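Local atomic coordinates of esterase Rv0045c (Mycobacterium tuberculosis, PDB entry 6WYN), a protein that hydrolyses carboxylic esters, preferring short, straight-chain alkyl esters such as butanoates, and is likely involved in ester and lipid metabolism. Residues 306-309 and 314-317; 163-168 and 267-272; 185-190 and 286-291. One frame throughout, in Å; residues are numbered along the deposited sequence.

Interaction 1. Residues 306-309 and 314-317; sequences EKSG and SDQP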
loop_
_atom_site.group_PDB
_atom_site.type_symbol
_atom_site.label_atom_id
_atom_site.label_comp_id
_atom_site.label_asym_id
_atom_site.label_seq_id
_atom_site.Cartn_x
_atom_site.Cartn_y
_atom_site.Cartn_z
ATOM N N GLU A 306 -7.452 17.122 -3.435
ATOM C CA GLU A 306 -7.667 18.163 -2.400
ATOM C C GLU A 306 -8.044 17.466 -1.090
ATOM O O GLU A 306 -8.828 16.505 -1.123
ATOM C CB GLU A 306 -8.735 19.183 -2.837
ATOM C CG GLU A 306 -8.760 20.416 -1.920
ATOM C CD GLU A 306 -9.786 21.511 -2.213
ATOM O OE1 GLU A 306 -9.913 22.434 -1.336
ATOM O OE2 GLU A 306 -10.462 21.447 -3.303
ATOM N N LYS A 307 -7.454 17.922 0.002
ATOM C CA LYS A 307 -7.749 17.579 1.414
ATOM C C LYS A 307 -7.351 16.117 1.680
ATOM O O LYS A 307 -8.030 15.471 2.468
ATOM C CB LYS A 307 -9.224 17.850 1.721
ATOM C CG LYS A 307 -9.579 19.333 1.781
ATOM C CD LYS A 307 -11.055 19.643 1.935
ATOM C CE LYS A 307 -11.253 21.097 2.318
ATOM N NZ LYS A 307 -12.618 21.571 2.009
ATOM N N SER A 308 -6.354 15.601 0.964
ATOM C CA SER A 308 -5.724 14.286 1.249
ATOM C C SER A 308 -4.300 14.520 1.721
ATOM O O SER A 308 -3.568 15.308 1.082
ATOM C CB SER A 308 -5.741 13.375 0.053
ATOM O OG SER A 308 -5.096 12.137 0.368
ATOM N N GLY A 309 -3.914 13.809 2.777
ATOM C CA GLY A 309 -2.503 13.551 3.090
ATOM C C GLY A 309 -1.932 12.461 2.182
ATOM O O GLY A 309 -2.469 12.207 1.067
ATOM N N SER A 314 -6.772 6.258 2.251
ATOM C CA SER A 314 -7.385 6.416 3.588
ATOM C C SER A 314 -8.133 7.753 3.683
ATOM O O SER A 314 -9.215 7.789 4.281
ATOM C CB SER A 314 -6.363 6.315 4.690
ATOM O OG SER A 314 -5.436 5.264 4.402
ATOM N N ASP A 315 -7.578 8.844 3.162
ATOM C CA ASP A 315 -8.150 10.193 3.414
ATOM C C ASP A 315 -9.228 10.517 2.378
ATOM O O ASP A 315 -10.185 11.103 2.739
ATOM C CB ASP A 315 -7.079 11.264 3.398
ATOM C CG ASP A 315 -6.023 11.087 4.471
ATOM O OD1 ASP A 315 -6.171 10.199 5.346
ATOM O OD2 ASP A 315 -5.004 11.802 4.385
ATOM N N GLN A 316 -9.062 10.195 1.110
ATOM C CA GLN A 316 -10.058 10.546 0.066
ATOM C C GLN A 316 -10.277 9.349 -0.845
ATOM O O GLN A 316 -10.056 9.418 -2.031
ATOM C CB GLN A 316 -9.595 11.797 -0.708
ATOM C CG GLN A 316 -9.528 13.086 0.138
ATOM C CD GLN A 316 -10.853 13.550 0.714
ATOM O OE1 GLN A 316 -11.888 13.204 0.197
ATOM N NE2 GLN A 316 -10.832 14.285 1.824
ATOM N N PRO A 317 -10.762 8.201 -0.344
ATOM C CA PRO A 317 -10.899 7.019 -1.211
ATOM C C PRO A 317 -11.850 7.213 -2.409
ATOM O O PRO A 317 -11.580 6.721 -3.508
ATOM C CB PRO A 317 -11.423 5.948 -0.245
ATOM C CG PRO A 317 -11.955 6.690 0.967
ATOM C CD PRO A 317 -11.127 7.959 1.064
#
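Asp-315 and Gln-316 close back onto the loop 306-309, which runs from the edge strand 299-305 towards the short helix 312-315. In the alpha/beta hydrolase fold this is the loop that carries the triad histidine: His-310, assigned to the active site, directly follows Gly-309. Asp-315, at the end of the short helix, directs its CB at the loop. Its OD2 accepts the backbone N-H of Gly-309 at 2.8 Å, through the anti lone pair, on the side away from OD1. The N-H...O angle of 140° shows a short but bent bond. The carboxylate therefore holds the peptide N-H of the residue just before the histidine. OD1 forms a long, weak ion pair with Arg-225. The CB of Asp-315 packs alongside the hydroxyl of Ser-308, 3.7 Å from its OG. That hydroxyl lies anti to the Ser-308 backbone N, beside the carbonyl carbon, which brings OG within 2.7 Å of Gly-309 O in a hydrogen bond that ties the loop to itself.

Gln-316, where the chain leaves helical geometry just before Pro-317 packs on Thr-100 and Val-101 of helix 99-105, reaches the earlier part of the loop. Its first torsion sets CG beside the backbone N and against the loop, and the bend at the second (chi2 -62°) turns the amide so that NE2 faces Lys-307 O. Gln-316 CG lies 3.8 Å from Ser-308 CB and 3.7 Å from each of Glu-306 O and Lys-307 O. The remaining polar link comes from the Gln-316 amide: NE2 donates to Lys-307 O at 3.1 Å, with the oxygen close to the amide plane but the nitrogen 53° out of the Lys-307 carbonyl plane.

Interaction 2. Residues 163-168 and 267-272; sequences RLAAMA and DALSAP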
loop_
_atom_site.group_PDB
_atom_site.type_symbol
_atom_site.label_atom_id
_atom_site.label_comp_id
_atom_site.label_asym_id
_atom_site.label_seq_id
_atom_site.Cartn_x
_atom_site.Cartn_y
_atom_site.Cartn_z
ATOM N N ARG A 163 9.595 -1.529 -9.817
ATOM C CA ARG A 163 10.560 -2.641 -9.974
ATOM C C ARG A 163 9.870 -3.826 -10.663
ATOM O O ARG A 163 10.413 -4.341 -11.682
ATOM C CB ARG A 163 11.209 -3.000 -8.648
ATOM C CG ARG A 163 12.350 -3.997 -8.839
ATOM C CD ARG A 163 13.264 -3.771 -10.056
ATOM N NE ARG A 163 14.206 -4.863 -10.243
ATOM C CZ ARG A 163 15.088 -4.972 -11.241
ATOM N NH1 ARG A 163 15.886 -6.029 -11.297
ATOM N NH2 ARG A 163 15.179 -4.038 -12.175
ATOM N N LEU A 164 8.642 -4.163 -10.268
ATOM C CA LEU A 164 7.878 -5.221 -10.975
ATOM C C LEU A 164 7.745 -4.889 -12.461
ATOM O O LEU A 164 7.924 -5.799 -13.307
ATOM C CB LEU A 164 6.496 -5.390 -10.353
ATOM C CG LEU A 164 6.481 -6.092 -9.003
ATOM C CD1 LEU A 164 5.120 -5.921 -8.326
ATOM C CD2 LEU A 164 6.802 -7.588 -9.178
ATOM N N ALA A 165 7.347 -3.667 -12.808
ATOM C CA ALA A 165 7.106 -3.279 -14.223
ATOM C C ALA A 165 8.386 -3.491 -15.043
ATOM O O ALA A 165 8.292 -3.769 -16.245
ATOM C CB ALA A 165 6.667 -1.837 -14.305
ATOM N N ALA A 166 9.533 -3.261 -14.410
ATOM C CA ALA A 166 10.862 -3.327 -15.050
ATOM C C ALA A 166 11.222 -4.797 -15.267
ATOM O O ALA A 166 11.609 -5.129 -16.380
ATOM C CB ALA A 166 11.895 -2.644 -14.192
ATOM N N MET A 167 11.084 -5.619 -14.227
ATOM C CA MET A 167 11.604 -7.007 -14.214
ATOM C C MET A 167 10.575 -7.918 -14.882
ATOM O O MET A 167 11.007 -8.879 -15.529
ATOM C CB MET A 167 11.992 -7.486 -12.804
ATOM C CG MET A 167 10.838 -7.797 -11.876
ATOM S SD MET A 167 11.390 -8.329 -10.213
ATOM C CE MET A 167 11.620 -10.080 -10.551
ATOM N N ALA A 168 9.287 -7.586 -14.808
ATOM C CA ALA A 168 8.186 -8.398 -15.368
ATOM C C ALA A 168 7.257 -7.518 -16.198
ATOM O O ALA A 168 6.082 -7.362 -15.863
ATOM C CB ALA A 168 7.440 -9.101 -14.254
ATOM N N ASP A 267 13.564 4.679 -16.388
ATOM C CA ASP A 267 14.064 4.996 -17.753
ATOM C C ASP A 267 13.711 3.860 -18.715
ATOM O O ASP A 267 13.335 4.186 -19.867
ATOM C CB ASP A 267 15.578 5.217 -17.795
ATOM C CG ASP A 267 16.043 6.477 -17.104
ATOM O OD1 ASP A 267 15.207 7.322 -16.865
ATOM O OD2 ASP A 267 17.230 6.561 -16.750
ATOM N N ALA A 268 13.732 2.602 -18.256
ATOM C CA ALA A 268 13.524 1.401 -19.105
ATOM C C ALA A 268 12.048 0.992 -19.228
ATOM O O ALA A 268 11.722 0.409 -20.258
ATOM C CB ALA A 268 14.340 0.251 -18.563
ATOM N N LEU A 269 11.199 1.192 -18.214
ATOM C CA LEU A 269 9.767 0.725 -18.217
ATOM C C LEU A 269 9.100 1.201 -19.492
ATOM O O LEU A 269 9.256 2.406 -19.740
ATOM C CB LEU A 269 8.940 1.423 -17.121
ATOM C CG LEU A 269 9.378 1.141 -15.708
ATOM C CD1 LEU A 269 8.488 1.845 -14.727
ATOM C CD2 LEU A 269 9.397 -0.354 -15.501
ATOM N N SER A 270 8.224 0.416 -20.113
ATOM C CA SER A 270 7.272 0.975 -21.115
ATOM C C SER A 270 5.871 1.196 -20.511
ATOM O O SER A 270 5.088 1.895 -21.112
ATOM C CB SER A 270 7.196 0.125 -22.350
ATOM O OG SER A 270 6.845 -1.182 -21.969
ATOM N N ALA A 271 5.532 0.647 -19.352
ATOM C CA ALA A 271 4.189 0.890 -18.770
ATOM C C ALA A 271 3.977 2.391 -18.546
ATOM O O ALA A 271 4.803 3.041 -17.926
ATOM C CB ALA A 271 4.079 0.144 -17.475
ATOM N N PRO A 272 2.883 2.994 -19.028
ATOM C CA PRO A 272 2.516 4.350 -18.633
ATOM C C PRO A 272 2.374 4.503 -17.117
ATOM O O PRO A 272 1.954 3.580 -16.439
ATOM C CB PRO A 272 1.155 4.568 -19.322
ATOM C CG PRO A 272 1.236 3.643 -20.539
ATOM C CD PRO A 272 1.933 2.419 -19.982
HETATM O O HOH W 1 6.845 -2.053 -18.361
#
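Leu-269 lays one methyl over the peptide that joins Ala-165 to Ala-166, on the last turns of helix 156-167, the helix that follows the nucleophile Ser-155 in the alpha/beta hydrolase fold. The leucine is the first residue to leave helix 260-268, and its CA comes within 5.3 Å of Ala-166 CA. With CG beside the backbone N (chi1 -63°), CD1 runs on in the extended direction and the other methyl, CD2, turns onto the helix, although the leucine CB does not point straight at the alanines.

The two methyls have unequal roles. CD2 of Leu-269 does the touching: it is 3.1 Å from Ala-166 N and 3.3 Å from Ala-165 C, so it rests on main chain as much as on side chain. It also sits between the two alanine methyls, 3.3 Å from Ala-165 CB, tighter than usual van der Waals packing, and 3.6 Å from Ala-166 CB. Leu-269 CD1 only grazes Ala-165 CB, at 4.1 Å. Leu-175 of strand 174-178 touches both Leu-269 and Ala-165, placing the contact against the central sheet.

Beside this apolar patch, water 1 spans the segments by donating to Ala-165 O at 3.1 Å and accepting from Ala-271 N at 3.2 Å. A salt bridge from Arg-163 to Asp-265 also joins the two helices. The inference is that fit, rather than direct polar bonding, governs the contact between the segments: small alanine side chains let a leucine methyl reach the helix backbone, while one water supplies partners to two main-chain polar groups beside it.

Interaction 3. Residues 185-190 and 286-291; sequences LQRHAE and DQDTAE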
loop_
_atom_site.group_PDB
_atom_site.type_symbol
_atom_site.label_atom_id
_atom_site.label_comp_id
_atom_site.label_asym_id
_atom_site.label_seq_id
_atom_site.Cartn_x
_atom_site.Cartn_y
_atom_site.Cartn_z
ATOM N N LEU A 185 10.647 9.000 -1.731
ATOM C CA LEU A 185 10.839 7.994 -0.655
ATOM C C LEU A 185 12.306 8.024 -0.189
ATOM O O LEU A 185 12.528 7.863 0.983
ATOM C CB LEU A 185 10.428 6.592 -1.138
ATOM C CG LEU A 185 10.293 5.552 -0.016
ATOM C CD1 LEU A 185 9.566 6.095 1.188
ATOM C CD2 LEU A 185 9.552 4.309 -0.507
ATOM N N GLN A 186 13.269 8.211 -1.076
ATOM C CA GLN A 186 14.700 8.370 -0.671
ATOM C C GLN A 186 14.808 9.485 0.379
ATOM O O GLN A 186 15.443 9.288 1.421
ATOM C CB GLN A 186 15.563 8.677 -1.892
ATOM C CG GLN A 186 17.065 8.647 -1.613
ATOM C CD GLN A 186 17.839 8.627 -2.911
ATOM O OE1 GLN A 186 17.568 9.377 -3.845
ATOM N NE2 GLN A 186 18.806 7.743 -2.991
ATOM N N ARG A 187 14.195 10.643 0.141
ATOM C CA ARG A 187 14.268 11.769 1.121
ATOM C C ARG A 187 13.638 11.298 2.449
ATOM O O ARG A 187 14.230 11.554 3.538
ATOM C CB ARG A 187 13.637 13.013 0.452
ATOM C CG ARG A 187 13.278 14.197 1.349
ATOM C CD ARG A 187 12.431 15.302 0.660
ATOM N NE ARG A 187 12.822 15.378 -0.731
ATOM C CZ ARG A 187 12.048 15.143 -1.794
ATOM N NH1 ARG A 187 10.745 14.933 -1.691
ATOM N NH2 ARG A 187 12.602 15.175 -2.988
ATOM N N HIS A 188 12.483 10.626 2.442
ATOM C CA HIS A 188 11.859 10.105 3.701
ATOM C C HIS A 188 12.776 9.102 4.432
ATOM O O HIS A 188 12.888 9.175 5.668
ATOM C CB HIS A 188 10.501 9.454 3.417
ATOM C CG HIS A 188 9.792 8.942 4.627
ATOM N ND1 HIS A 188 9.122 9.779 5.506
ATOM C CD2 HIS A 188 9.628 7.690 5.101
ATOM C CE1 HIS A 188 8.586 9.070 6.483
ATOM N NE2 HIS A 188 8.878 7.782 6.256
ATOM N N ALA A 189 13.394 8.184 3.691
ATOM C CA ALA A 189 14.317 7.166 4.238
ATOM C C ALA A 189 15.489 7.891 4.925
ATOM O O ALA A 189 15.797 7.544 6.096
ATOM C CB ALA A 189 14.768 6.221 3.150
ATOM N N GLU A 190 16.033 8.943 4.293
ATOM C CA GLU A 190 17.187 9.692 4.869
ATOM C C GLU A 190 16.760 10.422 6.157
ATOM O O GLU A 190 17.499 10.355 7.113
ATOM C CB GLU A 190 17.850 10.540 3.788
ATOM C CG GLU A 190 18.578 9.689 2.757
ATOM C CD GLU A 190 19.067 10.419 1.509
ATOM O OE1 GLU A 190 18.800 11.642 1.367
ATOM O OE2 GLU A 190 19.707 9.757 0.663
ATOM N N ASP A 286 6.846 19.485 -6.417
ATOM C CA ASP A 286 6.689 19.798 -7.867
ATOM C C ASP A 286 7.926 19.347 -8.636
ATOM O O ASP A 286 7.783 18.821 -9.740
ATOM C CB ASP A 286 6.433 21.296 -8.094
ATOM C CG ASP A 286 5.053 21.743 -7.600
ATOM O OD1 ASP A 286 4.163 20.881 -7.392
ATOM O OD2 ASP A 286 4.879 22.934 -7.381
ATOM N N GLN A 287 9.119 19.570 -8.093
ATOM C CA GLN A 287 10.358 19.104 -8.747
ATOM C C GLN A 287 10.365 17.558 -8.839
ATOM O O GLN A 287 10.775 17.003 -9.893
ATOM C CB GLN A 287 11.556 19.639 -7.939
ATOM C CG GLN A 287 12.740 19.992 -8.819
ATOM C CD GLN A 287 12.590 21.269 -9.640
ATOM O OE1 GLN A 287 12.786 22.373 -9.131
ATOM N NE2 GLN A 287 12.373 21.116 -10.944
ATOM N N ASP A 288 9.935 16.867 -7.787
ATOM C CA ASP A 288 9.772 15.385 -7.848
ATOM C C ASP A 288 8.911 15.002 -9.058
ATOM O O ASP A 288 9.275 14.104 -9.814
ATOM C CB ASP A 288 9.174 14.847 -6.553
ATOM C CG ASP A 288 10.100 14.889 -5.345
ATOM O OD1 ASP A 288 11.373 15.002 -5.539
ATOM O OD2 ASP A 288 9.561 14.862 -4.203
ATOM N N THR A 289 7.782 15.669 -9.238
ATOM C CA THR A 289 6.815 15.340 -10.303
ATOM C C THR A 289 7.446 15.613 -11.646
ATOM O O THR A 289 7.313 14.782 -12.561
ATOM C CB THR A 289 5.504 16.119 -10.149
ATOM O OG1 THR A 289 5.016 15.980 -8.822
ATOM C CG2 THR A 289 4.501 15.630 -11.156
ATOM N N ALA A 290 8.135 16.751 -11.790
ATOM C CA ALA A 290 8.826 17.058 -13.059
ATOM C C ALA A 290 9.905 16.011 -13.346
ATOM O O ALA A 290 10.102 15.652 -14.524
ATOM C CB ALA A 290 9.411 18.463 -12.994
ATOM N N GLU A 291 10.654 15.593 -12.342
ATOM C CA GLU A 291 11.736 14.566 -12.531
ATOM C C GLU A 291 11.096 13.275 -13.045
ATOM O O GLU A 291 11.568 12.661 -14.024
ATOM C CB GLU A 291 12.507 14.397 -11.212
ATOM C CG GLU A 291 13.557 13.284 -11.235
ATOM C CD GLU A 291 14.253 13.053 -9.918
ATOM O OE1 GLU A 291 15.473 12.702 -9.960
ATOM O OE2 GLU A 291 13.622 13.299 -8.848
#
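The backbones that carry Arg-187 and Asp-288 are both regular alpha helix, as the bonds Ala-189 N to Leu-185 O and Ala-290 N to Asp-286 O, each 2.9 Å, attest. They stay well apart, 10.7 Å between Arg-187 CA and Asp-288 CA, so the link is made by side chains alone. Helix 286-295 is the connecting helix of the beta-alpha-beta crossover between parallel strands 273-278 and 299-305 in the alpha/beta core. Helix 182-200 starts just after strand 174-178 and Asp-179, where such hydrolases commonly insert a cap; the contact thus probably joins cap to core. On the same helix, His-188 is involved in substrate selectivity.

The motif is an end-on, bidentate salt bridge. The two side chains meet head-on, their flat ends within 8° of a common plane. NH1 of Arg-187 donates to Asp-288 OD2 at 2.8 Å, with an N-H...O angle of 161°, while Arg-187 NH2 donates just as directly to Asp-288 OD1 at 2.8 Å. Each oxygen uses its syn lone pair, so the two parallel bonds fix the rotation of both flat groups. Arg-187 reaches this position by bending at its third torsion (chi3 -33°). Asp-288 is buried, packed on Ser-183 and Ala-184 near the start of the other helix, whereas the arginine is exposed. A further carboxylate may add weak attraction at long range: Glu-291 OE2, hydrogen-bonded to Ser-183 OG, lies 6.2 Å from Arg-187 NH2.

The three contacts lie in one alpha/beta hydrolase fold without touching one another. Interaction 2 is the buried one, and packs apolar groups with a bridging water beside strand 174-178 of the central sheet, away from the annotated sites. Interaction 1 is a surface contact, local in sequence, that braces the histidine loop through neutral and anionic acceptors. Interaction 3, partly buried, relies on paired charges between helices. Interactions 2 and 3 alternate along the chain and come within about 7 Å at their nearest atoms. Strand 299-305 relates two of them: helix 286-295 of interaction 3 precedes it, and the loop of interaction 1 follows it.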